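Local coordinates for protein alanyl-tRNA synthetase (Aquifex aeolicus, PDB 3G98) that attaches alanine to its tRNA, with this C-terminal C-Ala domain bringing the aminoacylation and editing functions together on one tRNA, at residues A[17-20]-A[21-25]; A[54-57]-A[58-62]; A[102-105]-A[106-110]. One frame throughout, in Å; residues are numbered along the deposited sequence.

Contact 1 of 3, residues A[17-20]-A[21-25]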
loop_
_atom_site.group_PDB
_atom_site.type_symbol
_atom_site.label_atom_id
_atom_site.label_comp_id
_atom_site.label_asym_id
_atom_site.label_seq_id
_atom_site.Cartn_x
_atom_site.Cartn_y
_atom_site.Cartn_z
ATOM N N GLU A 17 -10.047 7.495 -7.393
ATOM C CA GLU A 17 -9.979 8.920 -7.690
ATOM C C GLU A 17 -10.583 9.687 -6.533
ATOM O O GLU A 17 -11.647 9.316 -6.023
ATOM C CB GLU A 17 -10.761 9.260 -8.968
ATOM C CG GLU A 17 -10.309 8.522 -10.219
ATOM C CD GLU A 17 -9.084 9.150 -10.866
ATOM O OE1 GLU A 17 -8.897 10.376 -10.740
ATOM O OE2 GLU A 17 -8.309 8.419 -11.509
ATOM N N GLU A 18 -9.902 10.752 -6.129
ATOM C CA GLU A 18 -10.473 11.780 -5.258
ATOM C C GLU A 18 -10.789 11.362 -3.817
ATOM O O GLU A 18 -11.568 12.035 -3.138
ATOM C CB GLU A 18 -11.732 12.389 -5.905
ATOM C CG GLU A 18 -11.618 12.630 -7.408
ATOM C CD GLU A 18 -10.577 13.680 -7.781
ATOM O OE1 GLU A 18 -10.056 14.377 -6.881
ATOM O OE2 GLU A 18 -10.285 13.814 -8.990
ATOM N N VAL A 19 -10.189 10.276 -3.337
ATOM C CA VAL A 19 -10.391 9.863 -1.948
ATOM C C VAL A 19 -9.462 10.636 -1.020
ATOM O O VAL A 19 -8.276 10.774 -1.307
ATOM C CB VAL A 19 -10.172 8.339 -1.781
ATOM C CG1 VAL A 19 -10.095 7.964 -0.314
ATOM C CG2 VAL A 19 -11.295 7.573 -2.475
ATOM N N GLU A 20 -9.995 11.148 0.088
ATOM C CA GLU A 20 -9.173 11.890 1.039
ATOM C C GLU A 20 -8.168 10.971 1.729
ATOM O O GLU A 20 -8.473 9.807 2.004
ATOM C CB GLU A 20 -10.043 12.626 2.068
ATOM C CG GLU A 20 -10.985 13.652 1.451
ATOM C CD GLU A 20 -10.253 14.699 0.625
ATOM O OE1 GLU A 20 -9.080 14.995 0.934
ATOM O OE2 GLU A 20 -10.854 15.226 -0.334
ATOM N N PRO A 21 -6.960 11.488 1.998
ATOM C CA PRO A 21 -5.878 10.704 2.597
ATOM C C PRO A 21 -6.307 10.025 3.894
ATOM O O PRO A 21 -5.995 8.863 4.107
ATOM C CB PRO A 21 -4.813 11.758 2.913
ATOM C CG PRO A 21 -5.089 12.874 1.985
ATOM C CD PRO A 21 -6.559 12.885 1.749
ATOM N N GLU A 22 -7.012 10.746 4.759
ATOM C CA GLU A 22 -7.405 10.167 6.048
ATOM C C GLU A 22 -8.449 9.056 5.865
ATOM O O GLU A 22 -8.465 8.067 6.614
ATOM C CB GLU A 22 -7.869 11.247 7.029
ATOM C CG GLU A 22 -6.698 12.015 7.682
ATOM C CD GLU A 22 -5.764 11.108 8.488
ATOM O OE1 GLU A 22 -6.265 10.287 9.284
ATOM O OE2 GLU A 22 -4.527 11.217 8.331
ATOM N N GLU A 23 -9.291 9.215 4.848
ATOM C CA GLU A 23 -10.293 8.215 4.488
ATOM C C GLU A 23 -9.619 6.977 3.889
ATOM O O GLU A 23 -9.976 5.833 4.193
ATOM C CB GLU A 23 -11.289 8.811 3.485
ATOM C CG GLU A 23 -12.230 9.854 4.091
ATOM C CD GLU A 23 -13.112 10.538 3.051
ATOM O OE1 GLU A 23 -12.899 10.336 1.831
ATOM O OE2 GLU A 23 -14.019 11.289 3.464
ATOM N N LEU A 24 -8.632 7.219 3.035
ATOM C CA LEU A 24 -7.859 6.147 2.443
ATOM C C LEU A 24 -7.181 5.312 3.524
ATOM O O LEU A 24 -7.214 4.079 3.491
ATOM C CB LEU A 24 -6.817 6.743 1.499
ATOM C CG LEU A 24 -6.076 5.806 0.565
ATOM C CD1 LEU A 24 -7.014 5.317 -0.512
ATOM C CD2 LEU A 24 -4.879 6.551 -0.034
ATOM N N ARG A 25 -6.571 5.991 4.492
ATOM C CA ARG A 25 -5.918 5.327 5.614
ATOM C C ARG A 25 -6.906 4.481 6.407
ATOM O O ARG A 25 -6.604 3.349 6.792
ATOM C CB ARG A 25 -5.294 6.371 6.545
ATOM C CG ARG A 25 -4.448 5.789 7.654
ATOM C CD ARG A 25 -4.149 6.830 8.727
ATOM N NE ARG A 25 -3.289 6.259 9.750
ATOM C CZ ARG A 25 -1.962 6.243 9.675
ATOM N NH1 ARG A 25 -1.348 6.785 8.629
ATOM N NH2 ARG A 25 -1.252 5.690 10.647
#

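Contact 2 of 3, residues A[54-57]-A[58-62]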
loop_
_atom_site.group_PDB
_atom_site.type_symbol
_atom_site.label_atom_id
_atom_site.label_comp_id
_atom_site.label_asym_id
_atom_site.label_seq_id
_atom_site.Cartn_x
_atom_site.Cartn_y
_atom_site.Cartn_z
ATOM N N ILE A 54 0.004 1.641 2.908
ATOM C CA ILE A 54 0.246 0.210 3.047
ATOM C C ILE A 54 -0.203 -0.180 4.442
ATOM O O ILE A 54 0.253 0.400 5.432
ATOM C CB ILE A 54 1.743 -0.145 2.889
ATOM C CG1 ILE A 54 2.259 0.238 1.501
ATOM C CG2 ILE A 54 1.965 -1.647 3.140
ATOM C CD1 ILE A 54 2.037 -0.812 0.460
ATOM N N GLY A 55 -1.130 -1.128 4.515
ATOM C CA GLY A 55 -1.553 -1.688 5.797
ATOM C C GLY A 55 -1.379 -3.189 5.745
ATOM O O GLY A 55 -1.671 -3.810 4.724
ATOM N N VAL A 56 -0.884 -3.779 6.828
ATOM C CA VAL A 56 -0.718 -5.228 6.869
ATOM C C VAL A 56 -1.402 -5.804 8.107
ATOM O O VAL A 56 -1.591 -5.100 9.102
ATOM C CB VAL A 56 0.785 -5.675 6.806
ATOM C CG1 VAL A 56 1.489 -5.081 5.585
ATOM C CG2 VAL A 56 1.523 -5.303 8.067
ATOM N N SER A 57 -1.804 -7.065 8.034
ATOM C CA SER A 57 -2.332 -7.742 9.211
ATOM C C SER A 57 -1.276 -7.681 10.302
ATOM O O SER A 57 -0.097 -7.929 10.043
ATOM C CB SER A 57 -2.644 -9.197 8.887
ATOM O OG SER A 57 -3.689 -9.297 7.950
ATOM N N LYS A 58 -1.679 -7.369 11.527
ATOM C CA LYS A 58 -0.685 -7.176 12.581
ATOM C C LYS A 58 0.219 -8.397 12.762
ATOM O O LYS A 58 1.404 -8.259 13.098
ATOM C CB LYS A 58 -1.333 -6.756 13.904
ATOM C CG LYS A 58 -0.315 -6.514 15.009
ATOM C CD LYS A 58 -0.562 -5.204 15.744
ATOM C CE LYS A 58 0.649 -4.853 16.614
ATOM N NZ LYS A 58 0.659 -3.406 16.980
ATOM N N GLU A 59 -0.329 -9.583 12.507
ATOM C CA GLU A 59 0.412 -10.834 12.684
ATOM C C GLU A 59 1.629 -10.963 11.763
ATOM O O GLU A 59 2.558 -11.696 12.073
ATOM C CB GLU A 59 -0.507 -12.043 12.495
ATOM C CG GLU A 59 -1.558 -12.206 13.588
ATOM C CD GLU A 59 -2.808 -11.372 13.345
ATOM O OE1 GLU A 59 -2.859 -10.629 12.337
ATOM O OE2 GLU A 59 -3.749 -11.470 14.163
ATOM N N ILE A 60 1.628 -10.249 10.638
ATOM C CA ILE A 60 2.710 -10.380 9.657
ATOM C C ILE A 60 3.592 -9.129 9.546
ATOM O O ILE A 60 4.347 -8.973 8.586
ATOM C CB ILE A 60 2.170 -10.767 8.259
ATOM C CG1 ILE A 60 1.285 -9.652 7.693
ATOM C CG2 ILE A 60 1.408 -12.079 8.331
ATOM C CD1 ILE A 60 0.927 -9.839 6.228
ATOM N N SER A 61 3.497 -8.256 10.546
ATOM C CA SER A 61 4.288 -7.017 10.633
ATOM C C SER A 61 5.802 -7.202 10.504
ATOM O O SER A 61 6.485 -6.352 9.929
ATOM C CB SER A 61 3.994 -6.299 11.961
ATOM O OG SER A 61 2.666 -5.806 12.001
ATOM N N ASP A 62 6.336 -8.288 11.059
ATOM C CA ASP A 62 7.769 -8.554 10.936
ATOM C C ASP A 62 8.101 -9.054 9.542
ATOM O O ASP A 62 9.161 -8.749 8.999
ATOM C CB ASP A 62 8.253 -9.563 11.989
ATOM C CG ASP A 62 8.554 -8.915 13.328
ATOM O OD1 ASP A 62 8.555 -7.667 13.400
ATOM O OD2 ASP A 62 8.795 -9.652 14.309
#

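Contact 3 of 3, residues A[102-105]-A[106-110]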
loop_
_atom_site.group_PDB
_atom_site.type_symbol
_atom_site.label_atom_id
_atom_site.label_comp_id
_atom_site.label_asym_id
_atom_site.label_seq_id
_atom_site.Cartn_x
_atom_site.Cartn_y
_atom_site.Cartn_z
ATOM N N VAL A 102 2.738 -1.439 -7.973
ATOM C CA VAL A 102 2.096 -2.710 -7.619
ATOM C C VAL A 102 2.984 -3.881 -8.022
ATOM O O VAL A 102 3.174 -4.827 -7.244
ATOM C CB VAL A 102 0.701 -2.870 -8.269
ATOM C CG1 VAL A 102 0.189 -4.309 -8.091
ATOM C CG2 VAL A 102 -0.283 -1.873 -7.668
ATOM N N LYS A 103 3.538 -3.810 -9.228
ATOM C CA LYS A 103 4.455 -4.850 -9.693
ATOM C C LYS A 103 5.632 -5.020 -8.727
ATOM O O LYS A 103 5.966 -6.147 -8.340
ATOM C CB LYS A 103 4.941 -4.531 -11.109
ATOM C CG LYS A 103 5.741 -5.637 -11.777
ATOM C CD LYS A 103 6.075 -5.266 -13.226
ATOM C CE LYS A 103 7.192 -4.219 -13.282
ATOM N NZ LYS A 103 7.401 -3.645 -14.643
ATOM N N LEU A 104 6.242 -3.903 -8.329
ATOM C CA LEU A 104 7.335 -3.915 -7.353
ATOM C C LEU A 104 6.918 -4.542 -6.021
ATOM O O LEU A 104 7.653 -5.343 -5.456
ATOM C CB LEU A 104 7.876 -2.495 -7.108
ATOM C CG LEU A 104 8.991 -2.360 -6.051
ATOM C CD1 LEU A 104 10.178 -3.249 -6.386
ATOM C CD2 LEU A 104 9.457 -0.923 -5.905
ATOM N N LEU A 105 5.749 -4.166 -5.513
ATOM C CA LEU A 105 5.262 -4.722 -4.247
ATOM C C LEU A 105 5.090 -6.230 -4.342
ATOM O O LEU A 105 5.440 -6.966 -3.409
ATOM C CB LEU A 105 3.939 -4.056 -3.817
ATOM C CG LEU A 105 3.317 -4.572 -2.518
ATOM C CD1 LEU A 105 4.296 -4.492 -1.359
ATOM C CD2 LEU A 105 2.020 -3.813 -2.202
ATOM N N LYS A 106 4.548 -6.712 -5.456
ATOM C CA LYS A 106 4.400 -8.152 -5.611
ATOM C C LYS A 106 5.757 -8.829 -5.598
ATOM O O LYS A 106 5.915 -9.906 -5.025
ATOM C CB LYS A 106 3.647 -8.501 -6.894
ATOM C CG LYS A 106 2.176 -8.125 -6.854
ATOM C CD LYS A 106 1.514 -8.449 -8.178
ATOM C CE LYS A 106 0.092 -7.927 -8.235
ATOM N NZ LYS A 106 -0.576 -8.334 -9.517
ATOM N N GLU A 107 6.739 -8.197 -6.227
ATOM C CA GLU A 107 8.093 -8.750 -6.250
ATOM C C GLU A 107 8.684 -8.738 -4.847
ATOM O O GLU A 107 9.403 -9.661 -4.449
ATOM C CB GLU A 107 8.978 -7.949 -7.203
ATOM C CG GLU A 107 10.397 -8.485 -7.296
ATOM C CD GLU A 107 10.435 -9.897 -7.837
ATOM O OE1 GLU A 107 10.303 -10.061 -9.069
ATOM O OE2 GLU A 107 10.592 -10.844 -7.033
ATOM N N ILE A 108 8.376 -7.688 -4.094
ATOM C CA ILE A 108 8.832 -7.598 -2.718
ATOM C C ILE A 108 8.213 -8.713 -1.879
ATOM O O ILE A 108 8.915 -9.410 -1.148
ATOM C CB ILE A 108 8.526 -6.224 -2.100
ATOM C CG1 ILE A 108 9.501 -5.172 -2.642
ATOM C CG2 ILE A 108 8.611 -6.291 -0.571
ATOM C CD1 ILE A 108 9.121 -3.737 -2.284
ATOM N N LEU A 109 6.904 -8.896 -2.006
ATOM C CA LEU A 109 6.199 -9.918 -1.236
ATOM C C LEU A 109 6.639 -11.340 -1.565
ATOM O O LEU A 109 6.594 -12.221 -0.707
ATOM C CB LEU A 109 4.691 -9.795 -1.447
ATOM C CG LEU A 109 4.057 -8.527 -0.874
ATOM C CD1 LEU A 109 2.537 -8.579 -1.095
ATOM C CD2 LEU A 109 4.403 -8.348 0.600
ATOM N N SER A 110 7.035 -11.569 -2.815
ATOM C CA SER A 110 7.502 -12.894 -3.236
ATOM C C SER A 110 8.971 -13.134 -2.865
ATOM O O SER A 110 9.402 -14.277 -2.708
ATOM C CB SER A 110 7.293 -13.086 -4.739
ATOM O OG SER A 110 8.259 -12.365 -5.485
#

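Contact 1 of 3, residues A[17-20]-A[21-25]
Val19 lays its CG1 methyl against Leu24 across the start of helix 21-31, with Glu20 between them at the N-cap position. Val19 CG1 lies 3.9 Å from Leu24 CB, the two side chains crossing at about a right angle. Val19, just before the N-cap, and Leu24, four residues after it, form a hydrophobic staple. The carbonyl of Glu20 opens the helix: Leu24 N donates to Glu20 O at 2.8 Å and 162°, approaching almost in line with the carbonyl bond. The next rung follows directly, Arg25 N to Pro21 O at 3.0 Å. At the N-cap amide, Glu23 leans back so that Glu20 N reaches Glu23 OE1 in a weak bond of 3.5 Å, one half of a capping box; the Glu20 carboxylate does not supply the other, its OE1 forming a salt bridge with Lys46. Glu23 manages this with CG beside its own backbone N (chi1 -71°) and the chain extended beyond, which sets the carboxylate alongside Glu20, Glu23 OE1 lying 3.7 Å from Glu20 CB. Ser44 OG hydrogen-bonds Val19 O, while Gln89 takes both Pro21 O, through NE2, and Arg25 NH1, through OE1. Below the cap, Leu24 is buried against Ile42 and Ser44 of strand 38-46 and Asn51 and Val53 of strand 49-56, seating the first turn of the helix on the sheet.

Contact 2 of 3, residues A[54-57]-A[58-62]
Ser57 OG is gripped by three backbone groups: Asp38 N donates to it, it is hydrogen-bonded to Arg32 O, and a weak bond links it to Thr35 O. The Ser57 carbonyl closes the turn, Ile60 N donating to Ser57 O at 3.0 Å and 160°, the donor standing above the carbonyl plane, as the chain leaves the strand through a short 3-10 segment. Ile60 puts CG1 between its backbone N and carbonyl carbon (chi1 65°), a cramped choice that tucks Ile60 CG1 3.2 Å from Ser57 O and 4.1 Å from Val56 CB. On the outside, the bend at chi2 of Glu59 brings its OE1 back to 3.7 Å from Ser57 CB. The turn is stitched once more by Ser61 OG, which donates to Lys58 O at 3.0 Å, tilted from the carbonyl plane, next to a weak bond from Ser61 N. With an alanine here, Lys58 O would probably be left to that weak backbone bond, and the end of the turn freer to shift. Val56 and Ile60 both rest on Val39 of strand 38-46, so the turn closes over the end of strand 49-56 where it lies between strands 38-46 and 87-92.

Contact 3 of 3, residues A[102-105]-A[106-110]
The last two and a half turns of the C-terminal helix 98-110 make this contact, residues 102-105 bonding to 106-110 in the regular i to i+4 pattern of an alpha helix. Lys106 N, Glu107 N, Ile108 N and Leu109 N donate in order to the carbonyls of Val102, Lys103, Leu104 and Leu105, the tightest including Leu109 N to Leu105 O at 2.8 Å. Three side-chain pairs ride on these bonds. The aliphatic part of Lys106 lies against Val102, its CE 3.6 Å from Val102 CG1; with CG beside the backbone N (chi1 -70°) and the rest stretched out, Lys106 CG passes 3.5 Å from Val102 O before NZ forms a salt bridge with Glu4. Leu104 CG meets the end of Ile108 at CD1, 4.0 Å away, and Ile108 CG1 also sits over Leu104 O at 3.4 Å. Leu105 CG stands opposite its backbone N (chi1 179°), and chi2 of 55° then turns Leu105 CD1 toward Leu109, 4.1 Å from Leu109 CG. At the final residue of the helix, Ser110 OG turns back and donates to Glu107 O at 3.1 Å, from above the carbonyl plane. Leu105 faces Leu11, Phe41 and Val69, whereas Leu104 and Ile108 flank helix 66-76. The side-chain chemistry is mostly apolar: leucine, valine and isoleucine pack the helix against strands 9-17 and 38-46 and helix 66-76, and the Lys106 methylenes join that packing while NZ pairs with Glu4 of strand 2-6.

In the fold
Contact 1 is a surface contact, while contacts 2 and 3 are partly buried. Contacts 1 and 3 lie on opposite sides of the chain's centre, about 23 Å between centres, yet both set a helix against strand 38-46, one through Ile42 and Ser44, the other through Phe41. Contact 2 ends a strand of the same sheet, next to strand 38-46, and touches contact 3 directly: Ile54 CD1 lies 4.0 Å from Leu105 CD2. Their chemistry follows their place. The helix start combines a backbone bond at the N-cap, a weak carboxylate cap and a hydrophobic staple, a strand exit relies on a hydroxyl and turn carbonyls, and the terminal helix on hydrocarbon packing over regular backbone bonds.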